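Local coordinates for protein lipase aflb (PDB 6IDY) that is a fungal lipase with an alpha/beta-hydrolase fold that probably hydrolyses ester bonds of lipids and carries a bound calcium ion, at residues A[161-166]-A[225-231]; A[301-307]-A[333-339]; A[339-343]-A[382-386]. One frame throughout, in Å; residues are numbered along the deposited sequence.

Interaction 1: residues A[161-166]-A[225-231]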
loop_
_atom_site.group_PDB
_atom_site.type_symbol
_atom_site.label_atom_id
_atom_site.label_comp_id
_atom_site.label_asym_id
_atom_site.label_seq_id
_atom_site.Cartn_x
_atom_site.Cartn_y
_atom_site.Cartn_z
ATOM N N LYS A 161 -18.902 8.644 -2.677
ATOM C CA LYS A 161 -17.816 9.308 -1.971
ATOM C C LYS A 161 -16.484 9.074 -2.707
ATOM O O LYS A 161 -16.131 7.921 -2.948
ATOM C CB LYS A 161 -17.738 8.783 -0.520
ATOM C CG LYS A 161 -16.728 9.488 0.394
ATOM C CD LYS A 161 -17.228 10.851 0.822
ATOM C CE LYS A 161 -16.818 11.175 2.226
ATOM N NZ LYS A 161 -17.840 10.731 3.215
ATOM N N PRO A 162 -15.734 10.138 -3.077
ATOM C CA PRO A 162 -14.430 9.919 -3.718
ATOM C C PRO A 162 -13.461 9.240 -2.750
ATOM O O PRO A 162 -13.390 9.620 -1.585
ATOM C CB PRO A 162 -13.973 11.337 -4.092
ATOM C CG PRO A 162 -15.234 12.187 -4.047
ATOM C CD PRO A 162 -16.013 11.582 -2.921
ATOM N N VAL A 163 -12.781 8.184 -3.209
ATOM C CA VAL A 163 -11.833 7.419 -2.395
ATOM C C VAL A 163 -10.463 7.430 -3.077
ATOM O O VAL A 163 -10.322 6.954 -4.207
ATOM C CB VAL A 163 -12.328 5.979 -2.050
ATOM C CG1 VAL A 163 -11.289 5.212 -1.233
ATOM C CG2 VAL A 163 -13.660 6.012 -1.307
ATOM N N ILE A 164 -9.461 7.987 -2.384
ATOM C CA ILE A 164 -8.097 8.058 -2.892
ATOM C C ILE A 164 -7.357 6.804 -2.470
ATOM O O ILE A 164 -7.199 6.555 -1.273
ATOM C CB ILE A 164 -7.359 9.353 -2.439
ATOM C CG1 ILE A 164 -8.166 10.615 -2.844
ATOM C CG2 ILE A 164 -5.928 9.389 -3.010
ATOM C CD1 ILE A 164 -7.854 11.829 -2.052
ATOM N N LEU A 165 -6.901 6.025 -3.459
ATOM C CA LEU A 165 -6.144 4.802 -3.232
ATOM C C LEU A 165 -4.660 5.133 -3.243
ATOM O O LEU A 165 -4.123 5.544 -4.273
ATOM C CB LEU A 165 -6.496 3.727 -4.269
ATOM C CG LEU A 165 -7.979 3.371 -4.437
ATOM C CD1 LEU A 165 -8.157 2.372 -5.563
ATOM C CD2 LEU A 165 -8.591 2.837 -3.130
ATOM N N VAL A 166 -4.017 5.023 -2.070
ATOM C CA VAL A 166 -2.603 5.360 -1.866
ATOM C C VAL A 166 -1.763 4.073 -1.913
ATOM O O VAL A 166 -2.052 3.136 -1.175
ATOM C CB VAL A 166 -2.374 6.209 -0.575
ATOM C CG1 VAL A 166 -0.912 6.623 -0.430
ATOM C CG2 VAL A 166 -3.269 7.447 -0.564
ATOM N N SER A 225 -16.565 17.989 -2.192
ATOM C CA SER A 225 -16.976 16.962 -1.251
ATOM C C SER A 225 -15.827 16.555 -0.378
ATOM O O SER A 225 -14.670 16.724 -0.754
ATOM C CB SER A 225 -17.446 15.732 -2.036
ATOM O OG SER A 225 -17.810 14.639 -1.211
ATOM N N ASN A 226 -16.143 15.966 0.776
ATOM C CA ASN A 226 -15.130 15.371 1.621
ATOM C C ASN A 226 -14.795 14.029 0.961
ATOM O O ASN A 226 -15.551 13.541 0.114
ATOM C CB ASN A 226 -15.623 15.203 3.052
ATOM C CG ASN A 226 -15.462 16.454 3.885
ATOM O OD1 ASN A 226 -15.202 17.551 3.377
ATOM N ND2 ASN A 226 -15.601 16.318 5.190
ATOM N N VAL A 227 -13.638 13.475 1.284
ATOM C CA VAL A 227 -13.176 12.236 0.669
ATOM C C VAL A 227 -12.816 11.211 1.729
ATOM O O VAL A 227 -12.821 11.502 2.928
ATOM C CB VAL A 227 -11.964 12.499 -0.286
ATOM C CG1 VAL A 227 -12.319 13.496 -1.391
ATOM C CG2 VAL A 227 -10.717 12.949 0.486
ATOM N N ALA A 228 -12.459 10.023 1.260
ATOM C CA ALA A 228 -11.922 8.949 2.057
ATOM C C ALA A 228 -10.598 8.574 1.417
ATOM O O ALA A 228 -10.389 8.808 0.222
ATOM C CB ALA A 228 -12.864 7.765 2.057
ATOM N N VAL A 229 -9.679 8.057 2.225
ATOM C CA VAL A 229 -8.375 7.601 1.766
ATOM C C VAL A 229 -8.256 6.132 2.158
ATOM O O VAL A 229 -8.527 5.785 3.309
ATOM C CB VAL A 229 -7.201 8.432 2.371
ATOM C CG1 VAL A 229 -5.854 7.843 1.980
ATOM C CG2 VAL A 229 -7.281 9.915 1.975
ATOM N N LEU A 230 -7.855 5.276 1.209
ATOM C CA LEU A 230 -7.568 3.878 1.504
ATOM C C LEU A 230 -6.112 3.686 1.111
ATOM O O LEU A 230 -5.739 3.939 -0.034
ATOM C CB LEU A 230 -8.497 2.889 0.781
ATOM C CG LEU A 230 -8.423 1.436 1.283
ATOM C CD1 LEU A 230 -9.770 0.770 1.187
ATOM C CD2 LEU A 230 -7.382 0.628 0.508
ATOM N N SER A 231 -5.286 3.292 2.076
ATOM C CA SER A 231 -3.864 3.121 1.839
ATOM C C SER A 231 -3.399 1.688 2.081
ATOM O O SER A 231 -4.077 0.921 2.759
ATOM C CB SER A 231 -3.074 4.099 2.706
ATOM O OG SER A 231 -2.993 3.668 4.055
#
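Ile164 and Val229 sit side by side on two neighbouring parallel strands, with Val163 and Leu165 paired to Ala228 and Leu230 on the other face of the sheet. The main chains are stitched by four hydrogen bonds. Ala228 N reaches Pro162 O at 3.0 Å, and Ala228 O then takes the N-H of Ile164 at 2.9 Å; Leu230 repeats the pattern between Ile164 O and Val166 N. Val163 and Leu165 turn their own peptide groups to strand 190-195, which places 161-166 in the interior of the sheet. This is the parallel core of an alpha/beta hydrolase. Strand 227-232 leads straight into helix 235-245, consistent with the nucleophile elbow of this fold. Ile164 reaches back along the face it shares with Val229 and Val166. Its CB lies 4.1 Å from Ala228 O. Ile164 CG1, placed beside the backbone N (chi1 -55°), passes Ala228 O at 4.2 Å, and CD1 ends 4.0 Å from Val227 CG2. Further along this face Val166 CG2 meets Val229 CG1 at 3.6 Å, while helix 205-223 covers Pro162, Val166 and Val227. Where the strands begin, the bent chain of Lys161 lays CD 3.2 Å from Asn226 O, and its NZ goes on to a salt bridge with Asp254, whose carboxylate also accepts from the side-chain ND2 of Asn226.

Interaction 2: residues A[301-307]-A[333-339]. With SO4 (sulfate ion), chain E.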
loop_
_atom_site.group_PDB
_atom_site.type_symbol
_atom_site.label_atom_id
_atom_site.label_comp_id
_atom_site.label_asym_id
_atom_site.label_seq_id
_atom_site.Cartn_x
_atom_site.Cartn_y
_atom_site.Cartn_z
ATOM N N GLY A 301 4.554 14.868 18.735
ATOM C CA GLY A 301 3.415 15.786 18.775
ATOM C C GLY A 301 2.068 15.181 18.411
ATOM O O GLY A 301 1.266 15.819 17.726
ATOM N N GLY A 302 1.832 13.942 18.844
ATOM C CA GLY A 302 0.585 13.235 18.585
ATOM C C GLY A 302 0.452 12.556 17.239
ATOM O O GLY A 302 -0.638 12.079 16.909
ATOM N N GLY A 303 1.554 12.465 16.481
ATOM C CA GLY A 303 1.575 11.780 15.186
ATOM C C GLY A 303 1.317 10.283 15.302
ATOM O O GLY A 303 1.044 9.606 14.309
ATOM N N ASP A 304 1.403 9.764 16.529
ATOM C CA ASP A 304 1.124 8.370 16.878
ATOM C C ASP A 304 -0.379 8.177 17.200
ATOM O O ASP A 304 -0.806 7.064 17.510
ATOM C CB ASP A 304 2.039 7.900 18.031
ATOM C CG ASP A 304 1.962 8.709 19.314
ATOM O OD1 ASP A 304 1.439 9.856 19.272
ATOM O OD2 ASP A 304 2.431 8.206 20.359
ATOM N N SER A 305 -1.171 9.272 17.115
ATOM C CA SER A 305 -2.629 9.268 17.276
ATOM C C SER A 305 -3.244 9.633 15.927
ATOM O O SER A 305 -2.599 10.305 15.121
ATOM C CB SER A 305 -3.086 10.275 18.335
ATOM O OG SER A 305 -3.109 9.701 19.631
ATOM N N ALA A 306 -4.483 9.198 15.677
ATOM C CA ALA A 306 -5.163 9.517 14.422
ATOM C C ALA A 306 -5.505 11.006 14.303
ATOM O O ALA A 306 -5.633 11.699 15.320
ATOM C CB ALA A 306 -6.419 8.681 14.278
ATOM N N TYR A 307 -5.640 11.496 13.054
ATOM C CA TYR A 307 -5.996 12.887 12.752
ATOM C C TYR A 307 -7.433 12.978 12.291
ATOM O O TYR A 307 -8.037 14.047 12.348
ATOM C CB TYR A 307 -5.069 13.446 11.648
ATOM C CG TYR A 307 -3.694 13.747 12.180
ATOM C CD1 TYR A 307 -3.451 14.903 12.915
ATOM C CD2 TYR A 307 -2.658 12.824 12.053
ATOM C CE1 TYR A 307 -2.196 15.162 13.458
ATOM C CE2 TYR A 307 -1.405 13.065 12.607
ATOM C CZ TYR A 307 -1.185 14.228 13.326
ATOM O OH TYR A 307 0.037 14.468 13.892
ATOM N N LEU A 333 -2.774 2.841 16.036
ATOM C CA LEU A 333 -2.824 4.273 16.273
ATOM C C LEU A 333 -3.615 4.487 17.544
ATOM O O LEU A 333 -4.603 3.786 17.798
ATOM C CB LEU A 333 -3.468 5.068 15.122
ATOM C CG LEU A 333 -2.630 5.256 13.846
ATOM C CD1 LEU A 333 -3.397 6.053 12.813
ATOM C CD2 LEU A 333 -1.270 5.922 14.131
ATOM N N SER A 334 -3.180 5.446 18.349
ATOM C CA SER A 334 -3.912 5.832 19.550
ATOM C C SER A 334 -4.979 6.826 19.085
ATOM O O SER A 334 -5.008 7.188 17.900
ATOM C CB SER A 334 -2.975 6.484 20.563
ATOM O OG SER A 334 -2.241 5.488 21.251
ATOM N N ASP A 335 -5.844 7.268 19.998
ATOM C CA ASP A 335 -6.882 8.219 19.644
ATOM C C ASP A 335 -6.986 9.378 20.642
ATOM O O ASP A 335 -8.084 9.703 21.086
ATOM C CB ASP A 335 -8.239 7.514 19.454
ATOM C CG ASP A 335 -9.279 8.397 18.785
ATOM O OD1 ASP A 335 -8.885 9.294 17.996
ATOM O OD2 ASP A 335 -10.475 8.201 19.054
ATOM N N SER A 336 -5.854 10.036 20.946
ATOM C CA SER A 336 -5.811 11.167 21.878
ATOM C C SER A 336 -6.607 12.397 21.400
ATOM O O SER A 336 -7.034 13.202 22.233
ATOM C CB SER A 336 -4.367 11.534 22.204
ATOM O OG SER A 336 -3.704 10.427 22.793
ATOM N N ARG A 337 -6.842 12.522 20.075
ATOM C CA ARG A 337 -7.636 13.631 19.522
ATOM C C ARG A 337 -9.131 13.359 19.617
ATOM O O ARG A 337 -9.926 14.288 19.479
ATOM C CB ARG A 337 -7.252 13.932 18.065
ATOM C CG ARG A 337 -5.811 14.367 17.935
ATOM C CD ARG A 337 -5.419 14.859 16.553
ATOM N NE ARG A 337 -4.036 15.335 16.621
ATOM C CZ ARG A 337 -2.966 14.554 16.519
ATOM N NH1 ARG A 337 -3.098 13.271 16.203
ATOM N NH2 ARG A 337 -1.753 15.065 16.658
ATOM N N ALA A 338 -9.513 12.091 19.869
ATOM C CA ALA A 338 -10.898 11.609 19.974
ATOM C C ALA A 338 -11.623 11.768 18.628
ATOM O O ALA A 338 -12.700 12.361 18.558
ATOM C CB ALA A 338 -11.650 12.320 21.108
ATOM N N VAL A 339 -11.011 11.247 17.554
ATOM C CA VAL A 339 -11.596 11.294 16.208
ATOM C C VAL A 339 -12.240 9.942 15.831
ATOM O O VAL A 339 -12.969 9.856 14.846
ATOM C CB VAL A 339 -10.601 11.803 15.123
ATOM C CG1 VAL A 339 -10.298 13.287 15.302
ATOM C CG2 VAL A 339 -9.314 10.979 15.098
HETATM S S SO4 E . -2.450 18.939 16.412
HETATM O O1 SO4 E . -3.699 19.466 15.860
HETATM O O2 SO4 E . -1.775 20.004 17.163
HETATM O O3 SO4 E . -2.746 17.828 17.295
HETATM O O4 SO4 E . -1.589 18.490 15.326
HETATM O O HOH W 1 -6.567 10.712 17.660
#
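The backbones of 301-307 and 333-339 join through a single bridge at Ser305 and Ser334, where Ser334 N donates to Asp304 O at 3.0 Å, nearly straight, and Ser334 O accepts from Ala306 N. Each partner is shaped by a type I turn, Gly302 to Ser305 in one and Asp335 to Ala338 in the other. Arg337 makes the largest share of the contact. Its chain runs extended from CG to NE along Ala306 O and delivers the guanidinium flat against the Tyr307 ring, the centres 3.8 Å apart and the planes inclined by 21°, a cation-pi stack in which CE1 lies over the middle of the guanidinium. Round the guanidinium rim, NH1 donates to Gly302 O at 2.8 Å and to Ala306 O at 3.1 Å. Both oxygens are approached from above their carbonyl planes, and on Gly302 O the opposite face is taken by Ser305 N. NE and NH2 grip one sulfate oxygen, O3, with NE at 2.9 Å. The stack and these bonds together fix the rotation of the group. Ser305 OG accepts from Ser336 N at 3.1 Å and, weakly, from Ser336 OG. A water donates to Ala306 O and Asp335 OD1 while accepting the backbone N-H of Arg337; Asp335 OD1 also holds Val339 N. Apolar packing is modest: Val339 CG2 lies 3.8 Å from Ala306 CB. The sulfate, probably from the crystallisation liquor, has a second partner in Arg250. Tyr307 rests on helix 235-245 at Gln240, Leu243 and Lys244, Gln240 also donates to the carbonyls of Gly303 and Ser305, and Ala306 packs on Val341 of strand 341-345.

Interaction 3: residues A[339-343]-A[382-386]. With CA (calcium ion), chain D.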
loop_
_atom_site.group_PDB
_atom_site.type_symbol
_atom_site.label_atom_id
_atom_site.label_comp_id
_atom_site.label_asym_id
_atom_site.label_seq_id
_atom_site.Cartn_x
_atom_site.Cartn_y
_atom_site.Cartn_z
ATOM N N VAL A 339 -11.011 11.247 17.554
ATOM C CA VAL A 339 -11.596 11.294 16.208
ATOM C C VAL A 339 -12.240 9.942 15.831
ATOM O O VAL A 339 -12.969 9.856 14.846
ATOM C CB VAL A 339 -10.601 11.803 15.123
ATOM C CG1 VAL A 339 -10.298 13.287 15.302
ATOM C CG2 VAL A 339 -9.314 10.979 15.098
ATOM N N GLY A 340 -11.966 8.913 16.635
ATOM C CA GLY A 340 -12.448 7.558 16.420
ATOM C C GLY A 340 -11.391 6.746 15.701
ATOM O O GLY A 340 -10.917 7.141 14.630
ATOM N N VAL A 341 -10.984 5.631 16.307
ATOM C CA VAL A 341 -9.965 4.723 15.766
ATOM C C VAL A 341 -10.378 3.284 16.038
ATOM O O VAL A 341 -10.835 2.974 17.133
ATOM C CB VAL A 341 -8.537 4.986 16.352
ATOM C CG1 VAL A 341 -7.515 3.959 15.852
ATOM C CG2 VAL A 341 -8.050 6.386 16.033
ATOM N N SER A 342 -10.178 2.407 15.055
ATOM C CA SER A 342 -10.350 0.977 15.246
ATOM C C SER A 342 -9.079 0.322 14.724
ATOM O O SER A 342 -8.632 0.638 13.624
ATOM C CB SER A 342 -11.613 0.448 14.570
ATOM O OG SER A 342 -11.558 0.491 13.154
ATOM N N ASN A 343 -8.439 -0.489 15.568
ATOM C CA ASN A 343 -7.207 -1.205 15.237
ATOM C C ASN A 343 -7.603 -2.650 15.118
ATOM O O ASN A 343 -7.915 -3.310 16.109
ATOM C CB ASN A 343 -6.115 -0.952 16.276
ATOM C CG ASN A 343 -5.656 0.484 16.275
ATOM O OD1 ASN A 343 -5.127 0.989 15.287
ATOM N ND2 ASN A 343 -5.865 1.172 17.373
ATOM N N GLY A 382 -17.380 7.946 11.923
ATOM C CA GLY A 382 -16.292 7.299 12.636
ATOM C C GLY A 382 -15.690 6.138 11.860
ATOM O O GLY A 382 -16.015 5.927 10.682
ATOM N N PRO A 383 -14.797 5.354 12.505
ATOM C CA PRO A 383 -14.140 4.241 11.790
ATOM C C PRO A 383 -14.988 2.975 11.640
ATOM O O PRO A 383 -16.121 2.910 12.126
ATOM C CB PRO A 383 -12.907 3.972 12.664
ATOM C CG PRO A 383 -13.384 4.288 14.055
ATOM C CD PRO A 383 -14.315 5.461 13.902
ATOM N N GLY A 384 -14.416 1.969 10.982
ATOM C CA GLY A 384 -15.020 0.650 10.827
ATOM C C GLY A 384 -15.124 -0.003 12.187
ATOM O O GLY A 384 -14.238 0.177 13.018
ATOM N N ASP A 385 -16.232 -0.693 12.456
ATOM C CA ASP A 385 -16.486 -1.317 13.747
ATOM C C ASP A 385 -16.827 -2.798 13.564
ATOM O O ASP A 385 -17.888 -3.099 13.005
ATOM C CB ASP A 385 -17.626 -0.572 14.473
ATOM C CG ASP A 385 -17.836 -0.923 15.941
ATOM O OD1 ASP A 385 -17.341 -1.984 16.381
ATOM O OD2 ASP A 385 -18.497 -0.141 16.644
ATOM N N PRO A 386 -15.968 -3.736 14.050
ATOM C CA PRO A 386 -16.278 -5.170 13.882
ATOM C C PRO A 386 -17.547 -5.638 14.601
ATOM O O PRO A 386 -18.141 -6.644 14.191
ATOM C CB PRO A 386 -15.023 -5.884 14.393
ATOM C CG PRO A 386 -14.325 -4.900 15.244
ATOM C CD PRO A 386 -14.665 -3.536 14.723
HETATM CA CA CA D . -16.742 6.659 8.528
HETATM O O HOH W 2 -16.200 8.897 9.213
HETATM O O HOH W 3 -18.237 7.796 7.113
#
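At the edge of the central sheet, strand 341-345 and the residue before it meet the calcium-binding loop, with Ser342 and Gly340 facing Pro383 and Gly384. Gly382, next to the proline, gives its carbonyl oxygen to the calcium ion at 2.4 Å. Two waters bind the metal as well, and Asp255, Ala377 and His380 complete the site. One of these waters also accepts a weak bond from Gly382 N. On the strand side of the loop, the pyrrolidine ring of Pro383 is pressed against the backbone: CG lies 3.6 Å from Val341 N, and CD lies 3.8 Å from Gly340 CA, where the glycine puts no side chain in between. The ring's CB approaches Ser342 OG at 3.8 Å. That hydroxyl donates to Gly384 O at 2.7 Å, 22° off the carbonyl plane. With chi1 at 68°, OG stands between the backbone N and the carbonyl carbon of Ser342, which turns it to the loop. Asn344 ND2 bonds to the same OG, and Thr311 OG1 of the adjoining strand 310-314 bonds to Gly384 N, so Gly384 is held through both N and O. A single short hydroxyl-to-carbonyl bond and one proline ring thus make the direct contact. The loop is tied at Gly382 O by the metal and at Gly384 O by the strand hydroxyl, with one residue, Pro383, between them.

Overall arrangement
Interaction 1 joins two inner strands of the sheet; 301-307 and 333-339 are loops leading towards strands 310-314 and 341-345, and interaction 3 packs a loop against the edge strand. The centre of interaction 1 is about 19 Å from that of interaction 2 and about 16 Å from that of interaction 3; in both cases the nearest atoms are about 9 Å apart. Interactions 2 and 3, with centres about 12 Å apart, touch: the 333-339 loop continues through Val339 and Gly340 into the edge strand, and probable bonds Asp335 OD2 to Gly340 N and Leu333 O to Asn343 ND2 span the junction. The calcium ion, bound at interaction 3, is about 7 Å from the side chain of Lys161 and about 10 Å from that of Val339.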